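Local structure of acylneuraminate lyase (Mycoplasma synoviae, 4N4P) at residues E282-K285 with H286-I290; K236-H239 with T240-Y244; H122-Y125 with E126-K130; E177-M180 with S181-D185; L57-E60 with D61-V65. The protein is an acylneuraminate lyase of the dihydrodipicolinate synthetase family, with a TIM-barrel fold, and assembles from four copies of its chain. One frame throughout, in Å; residues are numbered along the deposited sequence.

Contact 1: E282-K285 with H286-I290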
# COMPACT_ATOMS: atom_id res chain seq x y z
N GLU A 282 -3.23 32.24 -16.83
CA GLU A 282 -3.59 30.82 -16.72
C GLU A 282 -4.47 30.55 -15.48
O GLU A 282 -5.51 29.89 -15.56
CB GLU A 282 -2.32 29.94 -16.68
CG GLU A 282 -2.63 28.44 -16.67
CD GLU A 282 -1.43 27.54 -16.36
OE1 GLU A 282 -0.27 28.00 -16.41
OE2 GLU A 282 -1.65 26.35 -16.05
N ILE A 283 -4.04 31.06 -14.33
CA ILE A 283 -4.77 30.74 -13.10
C ILE A 283 -6.06 31.56 -13.05
O ILE A 283 -7.04 31.13 -12.44
CB ILE A 283 -3.86 30.93 -11.82
CG1 ILE A 283 -4.45 30.19 -10.61
CG2 ILE A 283 -3.59 32.43 -11.55
CD1 ILE A 283 -4.60 28.66 -10.81
N LYS A 284 -6.06 32.76 -13.65
CA LYS A 284 -7.29 33.57 -13.74
C LYS A 284 -8.37 32.87 -14.56
O LYS A 284 -9.56 32.87 -14.17
CB LYS A 284 -7.03 34.97 -14.34
CG LYS A 284 -8.27 35.86 -14.34
CD LYS A 284 -8.17 36.99 -15.35
CE LYS A 284 -9.47 37.77 -15.39
NZ LYS A 284 -9.58 38.74 -14.26
N LYS A 285 -7.98 32.27 -15.68
CA LYS A 285 -8.96 31.58 -16.49
C LYS A 285 -9.52 30.35 -15.78
O LYS A 285 -10.69 30.03 -15.92
CB LYS A 285 -8.37 31.21 -17.85
CG LYS A 285 -8.07 32.47 -18.66
CD LYS A 285 -7.56 32.15 -20.05
CE LYS A 285 -7.19 33.47 -20.72
NZ LYS A 285 -6.45 33.20 -21.95
N HIS A 286 -8.64 29.65 -15.07
CA HIS A 286 -9.06 28.58 -14.18
C HIS A 286 -10.08 29.09 -13.16
O HIS A 286 -11.13 28.48 -12.98
CB HIS A 286 -7.86 27.97 -13.48
CG HIS A 286 -8.21 26.81 -12.61
ND1 HIS A 286 -8.81 25.67 -13.09
CD2 HIS A 286 -8.05 26.61 -11.27
CE1 HIS A 286 -9.00 24.82 -12.10
NE2 HIS A 286 -8.54 25.36 -10.99
N ALA A 287 -9.80 30.23 -12.53
CA ALA A 287 -10.74 30.81 -11.57
C ALA A 287 -12.08 31.14 -12.19
O ALA A 287 -13.12 30.85 -11.61
CB ALA A 287 -10.14 32.02 -10.86
N GLU A 288 -12.06 31.72 -13.39
CA GLU A 288 -13.31 32.02 -14.11
C GLU A 288 -14.06 30.77 -14.47
O GLU A 288 -15.25 30.72 -14.29
CB GLU A 288 -13.04 32.77 -15.40
CG GLU A 288 -12.47 34.15 -15.21
CD GLU A 288 -12.20 34.79 -16.56
OE1 GLU A 288 -11.21 34.43 -17.21
OE2 GLU A 288 -13.00 35.63 -16.98
N PHE A 289 -13.36 29.78 -15.00
CA PHE A 289 -13.96 28.47 -15.34
C PHE A 289 -14.71 27.88 -14.14
O PHE A 289 -15.90 27.53 -14.24
CB PHE A 289 -12.87 27.49 -15.85
CG PHE A 289 -13.27 26.02 -15.81
CD1 PHE A 289 -14.30 25.53 -16.59
CD2 PHE A 289 -12.55 25.13 -14.99
CE1 PHE A 289 -14.68 24.18 -16.52
CE2 PHE A 289 -12.89 23.77 -14.93
CZ PHE A 289 -13.97 23.29 -15.70
N ILE A 290 -14.03 27.77 -13.00
CA ILE A 290 -14.70 27.26 -11.78
C ILE A 290 -15.90 28.12 -11.37
O ILE A 290 -16.98 27.59 -11.05
CB ILE A 290 -13.72 27.14 -10.61
CG1 ILE A 290 -12.56 26.17 -10.95
CG2 ILE A 290 -14.48 26.73 -9.25
CD1 ILE A 290 -12.97 24.70 -11.20
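F289 N donates to K285 O at 2.8 Å, the shortest of four i to i+4 backbone bonds here. The other three run from H286 N to E282 O, A287 N to I283 O and E288 N to K284 O. All four are fairly straight, with N-H...O angles between 156° and 166°, so this turn of helix 280-294 is regular. Side chains add little polar contact of their own. The E288 carboxylate lies near two lysines without pairing with either: K284 NZ stays 5.4 Å from E288 OE2. The lysines meet the carboxylate with their methylenes, K285 CG lying 4.0 Å from E288 OE1. K285 and E288 run side by side and point the same way.

On the buried side, I283 CD1 comes within 4.0 Å of H286 CD2, at a slant to the ring. With CG anti to the backbone N (chi1 -177°), the H286 ring comes beside I290, whose CG1 sits 3.9 Å above the ring plane, toward the rim. H286 NE2 is hydrogen-bonded to L248 O. E282 OE2 forms a salt bridge with K251, just past the end of helix 231-248. I283, H286 and A287 also pack on helix 253-263. This is an amphipathic helix in the C-terminal helical region that follows the TIM barrel, with I283, H286, A287 and I290 buried and the lysines exposed.

Contact 2: K236-H239 with T240-Y244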
# COMPACT_ATOMS: atom_id res chain seq x y z
N LYS A 236 -27.64 14.20 -6.51
CA LYS A 236 -27.36 15.08 -7.64
C LYS A 236 -26.40 16.20 -7.22
O LYS A 236 -25.43 16.47 -7.92
CB LYS A 236 -28.67 15.64 -8.20
CG LYS A 236 -28.49 16.70 -9.29
CD LYS A 236 -29.84 17.23 -9.81
CE LYS A 236 -29.67 18.61 -10.49
NZ LYS A 236 -29.32 19.66 -9.45
N LEU A 237 -26.67 16.83 -6.07
CA LEU A 237 -25.84 17.94 -5.59
C LEU A 237 -24.44 17.48 -5.16
O LEU A 237 -23.46 18.25 -5.25
CB LEU A 237 -26.51 18.68 -4.41
CG LEU A 237 -27.82 19.40 -4.78
CD1 LEU A 237 -28.53 19.76 -3.47
CD2 LEU A 237 -27.61 20.65 -5.65
N THR A 238 -24.35 16.24 -4.70
CA THR A 238 -23.04 15.66 -4.39
C THR A 238 -22.26 15.42 -5.70
O THR A 238 -21.06 15.74 -5.77
CB THR A 238 -23.18 14.35 -3.61
OG1 THR A 238 -23.69 14.63 -2.29
CG2 THR A 238 -21.79 13.63 -3.48
N HIS A 239 -22.93 14.89 -6.72
CA HIS A 239 -22.23 14.67 -8.01
C HIS A 239 -21.70 15.98 -8.54
O HIS A 239 -20.55 16.07 -8.97
CB HIS A 239 -23.15 13.97 -9.02
CG HIS A 239 -23.59 12.61 -8.57
ND1 HIS A 239 -22.76 11.75 -7.88
CD2 HIS A 239 -24.77 11.96 -8.72
CE1 HIS A 239 -23.41 10.63 -7.61
NE2 HIS A 239 -24.63 10.72 -8.12
N THR A 240 -22.52 17.03 -8.45
CA THR A 240 -22.09 18.36 -8.87
C THR A 240 -20.92 18.87 -8.03
O THR A 240 -19.93 19.33 -8.57
CB THR A 240 -23.25 19.37 -8.83
OG1 THR A 240 -24.25 18.90 -9.74
CG2 THR A 240 -22.77 20.77 -9.28
N TYR A 241 -21.06 18.78 -6.70
CA TYR A 241 -19.99 19.22 -5.80
C TYR A 241 -18.68 18.49 -6.08
O TYR A 241 -17.60 19.07 -6.09
CB TYR A 241 -20.41 19.05 -4.33
CG TYR A 241 -19.61 19.95 -3.43
CD1 TYR A 241 -19.96 21.30 -3.27
CD2 TYR A 241 -18.44 19.48 -2.81
CE1 TYR A 241 -19.19 22.15 -2.49
CE2 TYR A 241 -17.65 20.32 -2.02
CZ TYR A 241 -18.05 21.66 -1.87
OH TYR A 241 -17.30 22.51 -1.10
N ASN A 242 -18.76 17.20 -6.29
CA ASN A 242 -17.51 16.45 -6.48
C ASN A 242 -16.93 16.69 -7.85
O ASN A 242 -15.72 16.66 -8.01
CB ASN A 242 -17.74 14.96 -6.20
CG ASN A 242 -17.91 14.70 -4.68
OD1 ASN A 242 -17.90 15.64 -3.88
ND2 ASN A 242 -18.05 13.43 -4.29
N ASP A 243 -17.79 17.00 -8.82
CA ASP A 243 -17.31 17.48 -10.13
C ASP A 243 -16.49 18.74 -9.88
O ASP A 243 -15.38 18.90 -10.42
CB ASP A 243 -18.47 17.82 -11.07
CG ASP A 243 -19.12 16.60 -11.69
OD1 ASP A 243 -18.62 15.47 -11.57
OD2 ASP A 243 -20.16 16.80 -12.32
N TYR A 244 -17.05 19.63 -9.07
CA TYR A 244 -16.41 20.90 -8.71
C TYR A 244 -15.06 20.68 -8.05
O TYR A 244 -14.08 21.30 -8.44
CB TYR A 244 -17.33 21.73 -7.81
CG TYR A 244 -16.64 22.62 -6.80
CD1 TYR A 244 -15.92 23.77 -7.20
CD2 TYR A 244 -16.72 22.33 -5.41
CE1 TYR A 244 -15.27 24.60 -6.24
CE2 TYR A 244 -16.11 23.15 -4.45
CZ TYR A 244 -15.38 24.27 -4.87
OH TYR A 244 -14.77 25.08 -3.93
O HOH W 1 -26.61 20.09 -9.08
O HOH W 2 -25.21 16.29 -10.76
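T238 lies alongside N242, one helical turn on, and both side chains point the same way. The methyl CG2 of T238 is 3.8 Å from N242 ND2. That methyl is anti to the backbone N of T238, while OG1 (chi1 -68°) turns back to bond V234 O. Beneath the pair, N242 N donates to T238 O at 2.8 Å. N242 ND2 is held from outside this turn, by E194 O and by E177 of the second subunit.

The exposed side of helix 231-248 is bridged by water. One water accepts from K236 NZ at 2.8 Å and is also hydrogen-bonded to T240 OG1 at 2.7 Å. A second water donates to K236 O at 2.9 Å and meets the same hydroxyl at 3.0 Å. T240 OG1 is therefore shared by two waters, both of which reach back to K236. T240 N also bonds K236 O directly, so this carbonyl takes one backbone and one water donor.

On the inner side, Y244 CD2 lies over the centre of the Y241 ring, 3.7 Å above its plane. Both hydroxyls bond T211, Y241 to its OG1 and Y244 to its O. D243 CB and CG lie close to H239 O, but the D243 carboxylate pairs with R178 of the second subunit. H239 ND1 bonds E177 of that subunit. The two sides of the helix therefore differ in chemistry: water links K236 to T240 on one side, while H239 and D243 turn their polar ends to the second subunit, and N242 ND2 is shared between its own chain and that subunit.

Contact 3: H122-Y125 with E126-K130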
# COMPACT_ATOMS: atom_id res chain seq x y z
N HIS A 122 0.70 10.56 22.08
CA HIS A 122 -0.09 10.78 23.30
C HIS A 122 0.55 11.87 24.16
O HIS A 122 -0.13 12.80 24.62
CB HIS A 122 -0.23 9.48 24.10
CG HIS A 122 -1.13 9.59 25.29
ND1 HIS A 122 -2.40 9.06 25.32
CD2 HIS A 122 -0.94 10.18 26.49
CE1 HIS A 122 -2.95 9.31 26.49
NE2 HIS A 122 -2.09 10.00 27.22
N HIS A 123 1.86 11.77 24.36
CA HIS A 123 2.59 12.72 25.21
C HIS A 123 2.59 14.12 24.61
O HIS A 123 2.51 15.11 25.34
CB HIS A 123 4.04 12.23 25.43
CG HIS A 123 4.79 13.05 26.44
ND1 HIS A 123 4.77 12.77 27.79
CD2 HIS A 123 5.54 14.17 26.31
CE1 HIS A 123 5.49 13.66 28.44
NE2 HIS A 123 5.97 14.53 27.57
N TYR A 124 2.66 14.19 23.28
CA TYR A 124 2.57 15.46 22.56
C TYR A 124 1.23 16.13 22.85
O TYR A 124 1.20 17.28 23.22
CB TYR A 124 2.74 15.15 21.08
CG TYR A 124 2.30 16.15 20.04
CD1 TYR A 124 1.05 16.02 19.40
CD2 TYR A 124 3.16 17.17 19.62
CE1 TYR A 124 0.66 16.91 18.39
CE2 TYR A 124 2.79 18.05 18.61
CZ TYR A 124 1.55 17.92 17.99
OH TYR A 124 1.23 18.81 16.97
N TYR A 125 0.13 15.40 22.74
CA TYR A 125 -1.16 16.03 23.03
C TYR A 125 -1.32 16.40 24.51
O TYR A 125 -1.85 17.47 24.85
CB TYR A 125 -2.29 15.13 22.55
CG TYR A 125 -2.49 15.22 21.06
CD1 TYR A 125 -2.96 16.40 20.45
CD2 TYR A 125 -2.25 14.12 20.25
CE1 TYR A 125 -3.16 16.47 19.06
CE2 TYR A 125 -2.45 14.17 18.88
CZ TYR A 125 -2.90 15.34 18.29
OH TYR A 125 -3.11 15.36 16.93
N GLU A 126 -0.80 15.54 25.39
CA GLU A 126 -0.74 15.84 26.82
C GLU A 126 -0.03 17.17 27.10
O GLU A 126 -0.54 18.02 27.82
CB GLU A 126 -0.01 14.73 27.58
CG GLU A 126 -0.80 13.49 27.81
CD GLU A 126 -0.10 12.59 28.79
OE1 GLU A 126 0.76 11.79 28.36
OE2 GLU A 126 -0.42 12.67 29.99
N GLU A 127 1.16 17.35 26.54
CA GLU A 127 1.89 18.60 26.75
C GLU A 127 1.09 19.82 26.25
O GLU A 127 1.05 20.84 26.93
CB GLU A 127 3.24 18.54 26.06
CG GLU A 127 4.23 17.61 26.70
CD GLU A 127 5.66 18.02 26.39
OE1 GLU A 127 6.43 17.16 25.91
OE2 GLU A 127 6.01 19.20 26.62
N ILE A 128 0.46 19.73 25.08
CA ILE A 128 -0.32 20.88 24.58
C ILE A 128 -1.49 21.19 25.53
O ILE A 128 -1.78 22.35 25.80
CB ILE A 128 -0.85 20.67 23.13
CG1 ILE A 128 0.30 20.33 22.18
CG2 ILE A 128 -1.60 21.95 22.65
CD1 ILE A 128 -0.16 19.75 20.81
N SER A 129 -2.12 20.16 26.07
CA SER A 129 -3.28 20.32 26.95
C SER A 129 -2.98 21.11 28.22
O SER A 129 -3.83 21.82 28.73
CB SER A 129 -3.84 18.95 27.34
OG SER A 129 -3.00 18.32 28.30
N LYS A 130 -1.77 20.97 28.75
CA LYS A 130 -1.40 21.69 29.97
C LYS A 130 -1.26 23.19 29.77
O LYS A 130 -1.31 23.96 30.73
CB LYS A 130 -0.09 21.13 30.53
CG LYS A 130 -0.26 20.07 31.60
CD LYS A 130 -0.43 18.69 31.04
CE LYS A 130 0.15 17.65 32.00
NZ LYS A 130 -0.10 16.28 31.44
O HOH W 3 2.88 10.30 28.19
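H122 and E126 stand one turn apart, as do H123 and E127, on helix 118-131. This helix belongs to a beta-alpha-beta unit of the TIM barrel, between strands 105-108 and 136-139. The backbone is satisfied in the usual way: E126 N, E127 N, I128 N and S129 N donate to the carbonyls of H122, H123, Y124 and Y125.

E126 OE1 accepts from a water at 2.6 Å, and that water also bonds H123 ND1 at 3.1 Å. The water thus bridges the two groups, since E126 OE1 and H123 ND1 are themselves 4.2 Å apart. The same OE1 lies at the edge of the H122 ring, with the carboxylate turned 74° from the ring plane. E126 OE2 has a long salt bridge to K130 NZ, at 3.9 Å.

E127 OE1 reaches the edge of the H123 ring, near its plane, and lies 3.1 Å from NE2. Its strong partner is K273 of the third subunit. The tyrosine hydroxyls face the barrel: Y124 OH bonds I109 O and Y125 OH bonds A108 O. I128 CD1 sits over one face of the Y124 ring, 3.9 Å from its centroid, in a CH-pi contact. Y124 CD1 in turn covers the centre of the Y125 ring. S129 OG has chi1 74°, which sets it between N and C of its own backbone. From there it turns back along the helix and donates to E126 O at 2.5 Å.

Contact 4: E177-M180 with S181-D185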
# COMPACT_ATOMS: atom_id res chain seq x y z
N GLU A 177 -17.38 5.59 11.09
CA GLU A 177 -18.62 5.04 11.63
C GLU A 177 -18.34 4.44 13.01
O GLU A 177 -19.11 4.64 13.95
CB GLU A 177 -19.21 3.99 10.67
CG GLU A 177 -20.47 3.32 11.20
CD GLU A 177 -20.17 2.11 12.09
OE1 GLU A 177 -19.17 1.41 11.83
OE2 GLU A 177 -20.92 1.87 13.05
N ARG A 178 -17.23 3.72 13.13
CA ARG A 178 -16.84 3.09 14.40
C ARG A 178 -16.60 4.13 15.49
O ARG A 178 -16.97 3.89 16.65
CB ARG A 178 -15.58 2.23 14.22
CG ARG A 178 -15.71 1.02 13.28
CD ARG A 178 -16.50 -0.15 13.93
NE ARG A 178 -17.95 0.09 13.96
CZ ARG A 178 -18.82 -0.59 14.71
NH1 ARG A 178 -18.40 -1.60 15.49
NH2 ARG A 178 -20.10 -0.27 14.68
N LEU A 179 -15.94 5.24 15.14
CA LEU A 179 -15.72 6.33 16.10
C LEU A 179 -17.03 6.93 16.58
O LEU A 179 -17.21 7.16 17.78
CB LEU A 179 -14.87 7.44 15.47
CG LEU A 179 -13.41 7.06 15.30
CD1 LEU A 179 -12.63 8.12 14.45
CD2 LEU A 179 -12.76 6.84 16.68
N MET A 180 -17.95 7.14 15.63
CA MET A 180 -19.23 7.73 15.96
C MET A 180 -20.02 6.80 16.88
O MET A 180 -20.72 7.27 17.78
CB MET A 180 -20.03 8.03 14.69
CG MET A 180 -19.44 9.20 13.87
SD MET A 180 -19.38 10.78 14.73
CE MET A 180 -21.10 11.22 14.71
N SER A 181 -19.91 5.49 16.65
CA SER A 181 -20.59 4.51 17.49
C SER A 181 -20.01 4.54 18.92
O SER A 181 -20.77 4.55 19.90
CB SER A 181 -20.45 3.10 16.90
OG SER A 181 -21.18 2.18 17.69
N LYS A 182 -18.69 4.59 19.02
CA LYS A 182 -18.01 4.41 20.32
C LYS A 182 -18.00 5.69 21.16
O LYS A 182 -18.02 5.63 22.41
CB LYS A 182 -16.61 3.82 20.13
CG LYS A 182 -15.84 3.52 21.42
CD LYS A 182 -16.29 2.20 22.08
CE LYS A 182 -15.36 1.83 23.25
NZ LYS A 182 -15.90 0.69 24.06
N TYR A 183 -17.97 6.84 20.49
CA TYR A 183 -17.75 8.11 21.19
C TYR A 183 -18.85 9.14 20.91
O TYR A 183 -18.59 10.21 20.36
CB TYR A 183 -16.35 8.68 20.83
CG TYR A 183 -15.23 7.69 21.11
CD1 TYR A 183 -14.79 7.45 22.43
CD2 TYR A 183 -14.62 7.00 20.07
CE1 TYR A 183 -13.77 6.51 22.68
CE2 TYR A 183 -13.61 6.08 20.30
CZ TYR A 183 -13.20 5.84 21.61
OH TYR A 183 -12.19 4.92 21.83
N PRO A 184 -20.09 8.84 21.31
CA PRO A 184 -21.21 9.73 20.98
C PRO A 184 -21.12 11.12 21.63
O PRO A 184 -21.72 12.07 21.12
CB PRO A 184 -22.44 8.98 21.51
CG PRO A 184 -21.89 8.10 22.61
CD PRO A 184 -20.54 7.67 22.11
N ASP A 185 -20.37 11.26 22.72
CA ASP A 185 -20.24 12.59 23.34
C ASP A 185 -18.92 13.30 23.01
O ASP A 185 -18.55 14.29 23.66
CB ASP A 185 -20.48 12.52 24.86
CG ASP A 185 -21.01 13.85 25.44
OD1 ASP A 185 -21.10 13.94 26.69
OD2 ASP A 185 -21.35 14.81 24.67
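The C-terminal end of helix 173-182 lies here, with Y183 the first residue to leave helical backbone angles. Y183 N still donates to L179 O at 2.8 Å, nearly in line with the C=O bond. K182 N and S181 N bond R178 O and E177 O in the turn before.

L179 CD2 meets Y183 CE2 at 3.8 Å. The Y183 ring stands beside the last turn, and K182 CG lies over one of its faces, 3.5 Å above the plane. Y183 OH bonds T151 O, and the ring packs on L158 and F188. The end of the helix thus touches helix 151-158 and strand 187-190. This is the helix of a beta-alpha-beta unit of the barrel, from strand 163-168 to strand 187-190.

S181 meets the R178 guanidinium at a slant, with OG 4.0 Å from NH2. R178, bent at chi2 and chi3, grips side-on the E177 carboxylate, whose chain folds at chi2 (-86°) to meet it. NH2 donates to E177 OE2 at 2.8 Å, on the syn lone pair and in the guanidinium plane. NE donates to E177 OE1 at 2.8 Å, 25° out of the carboxylate plane. H239 and N242 of the second subunit also bond this carboxylate, and its D243 pairs with R178.

Contact 5: L57-E60 with D61-V65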
# COMPACT_ATOMS: atom_id res chain seq x y z
N LEU A 57 4.62 29.17 7.40
CA LEU A 57 4.55 30.34 8.27
C LEU A 57 5.62 30.34 9.35
O LEU A 57 5.84 29.31 9.98
CB LEU A 57 3.19 30.36 9.02
CG LEU A 57 1.95 30.57 8.15
CD1 LEU A 57 0.68 30.43 8.98
CD2 LEU A 57 2.08 31.96 7.54
N SER A 58 6.23 31.50 9.61
CA SER A 58 7.07 31.63 10.80
C SER A 58 6.18 31.63 12.04
O SER A 58 4.95 31.85 11.94
CB SER A 58 7.91 32.92 10.76
OG SER A 58 7.08 34.06 10.93
N PHE A 59 6.79 31.40 13.19
CA PHE A 59 6.09 31.48 14.47
C PHE A 59 5.41 32.83 14.63
O PHE A 59 4.24 32.89 15.01
CB PHE A 59 7.08 31.22 15.59
CG PHE A 59 6.49 31.30 16.98
CD1 PHE A 59 5.33 30.60 17.30
CD2 PHE A 59 7.11 32.06 17.95
CE1 PHE A 59 4.81 30.68 18.59
CE2 PHE A 59 6.59 32.14 19.24
CZ PHE A 59 5.44 31.45 19.55
N GLU A 60 6.13 33.90 14.31
CA GLU A 60 5.57 35.24 14.36
C GLU A 60 4.41 35.46 13.37
O GLU A 60 3.44 36.15 13.71
CB GLU A 60 6.69 36.28 14.16
CG GLU A 60 7.65 36.37 15.36
CD GLU A 60 6.98 36.91 16.63
OE1 GLU A 60 6.17 37.86 16.52
OE2 GLU A 60 7.27 36.38 17.73
N ASP A 61 4.51 34.86 12.18
CA ASP A 61 3.42 34.92 11.19
C ASP A 61 2.14 34.26 11.79
O ASP A 61 1.03 34.78 11.61
CB ASP A 61 3.75 34.16 9.90
CG ASP A 61 4.78 34.84 8.98
OD1 ASP A 61 4.97 36.09 9.00
OD2 ASP A 61 5.37 34.07 8.17
N LYS A 62 2.32 33.11 12.44
CA LYS A 62 1.19 32.34 13.02
C LYS A 62 0.45 33.17 14.06
O LYS A 62 -0.78 33.28 14.03
CB LYS A 62 1.67 31.03 13.63
CG LYS A 62 2.18 30.03 12.58
CD LYS A 62 2.84 28.84 13.24
CE LYS A 62 3.65 28.02 12.25
NZ LYS A 62 4.15 26.75 12.87
N LYS A 63 1.20 33.81 14.95
CA LYS A 63 0.60 34.69 15.95
C LYS A 63 -0.12 35.85 15.31
O LYS A 63 -1.20 36.21 15.76
CB LYS A 63 1.68 35.26 16.86
CG LYS A 63 2.35 34.27 17.77
CD LYS A 63 3.66 34.96 18.18
CE LYS A 63 4.05 34.61 19.56
NZ LYS A 63 5.31 35.33 19.91
N GLU A 64 0.48 36.44 14.27
CA GLU A 64 -0.12 37.57 13.59
C GLU A 64 -1.41 37.14 12.90
O GLU A 64 -2.41 37.83 13.00
CB GLU A 64 0.87 38.22 12.59
CG GLU A 64 0.40 39.52 11.96
CD GLU A 64 0.12 40.68 12.93
OE1 GLU A 64 0.64 40.70 14.07
OE2 GLU A 64 -0.65 41.57 12.53
N VAL A 65 -1.39 36.00 12.22
CA VAL A 65 -2.62 35.52 11.55
C VAL A 65 -3.74 35.31 12.57
O VAL A 65 -4.89 35.69 12.33
CB VAL A 65 -2.39 34.24 10.71
CG1 VAL A 65 -3.71 33.70 10.14
CG2 VAL A 65 -1.44 34.58 9.54
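S58 and D61 form a capping box at the start of helix 59-73. D61 N donates to S58 OG at 3.0 Å, and S58 N donates to D61 OD2 at 3.1 Å. With chi1 at 70°, S58 OG is tucked beside both N and C of its backbone and points over the first turn. D61 CG is anti to its carbonyl carbon (chi1 -73°), which brings the carboxylate back beside S58. S58 N meets OD2 from above the carboxylate plane. The same OD2 has a salt bridge to R272.

L57 lies just ahead of the cap. Its CD2 is 3.6 Å from D61 CB, and its CB is 3.7 Å from K62 CG. The extended K62 chain passes along the L57 backbone, with CE 3.4 Å from L57 O.

K63 bends at its third torsion and serves two neighbours. Its CD lies over one face of the F59 ring, 4.3 Å from the centroid, in a CH-pi contact. Its CE is 3.5 Å from F59 CZ. Beyond them NZ forms a salt bridge with E60 OE2 at 3.1 Å. The E60 chain bends at its second torsion (chi2 -67°), which carries the carboxylate to K63 NZ.

F59 and K63 also pack on helix 88-100, while L57 touches the loop residues F18 and T48. Helix 59-73 joins strand 44-47 to strand 78-82 of the barrel.

In the fold
Along the chain the order is contact 5, 3, 4, 2, 1. Contacts 5, 3 and 4 lie on helices 59-73, 118-131 and 173-182, each between two neighbouring strands of the eight-stranded parallel barrel. Contacts 2 and 1 lie on helices 231-248 and 280-294, after the last strand, 206-209. These two touch, I290 CG2 meeting Y244 CE1 at 3.8 Å. Contacts 1 and 3 are the most distant, with centres about 43 Å apart on opposite sides of the chain's centre. Contacts 2 and 4 have centres about 27 Å apart within a chain, yet each meets the other's counterpart across the interface with the second subunit. Contact 3 reaches the third subunit through E127.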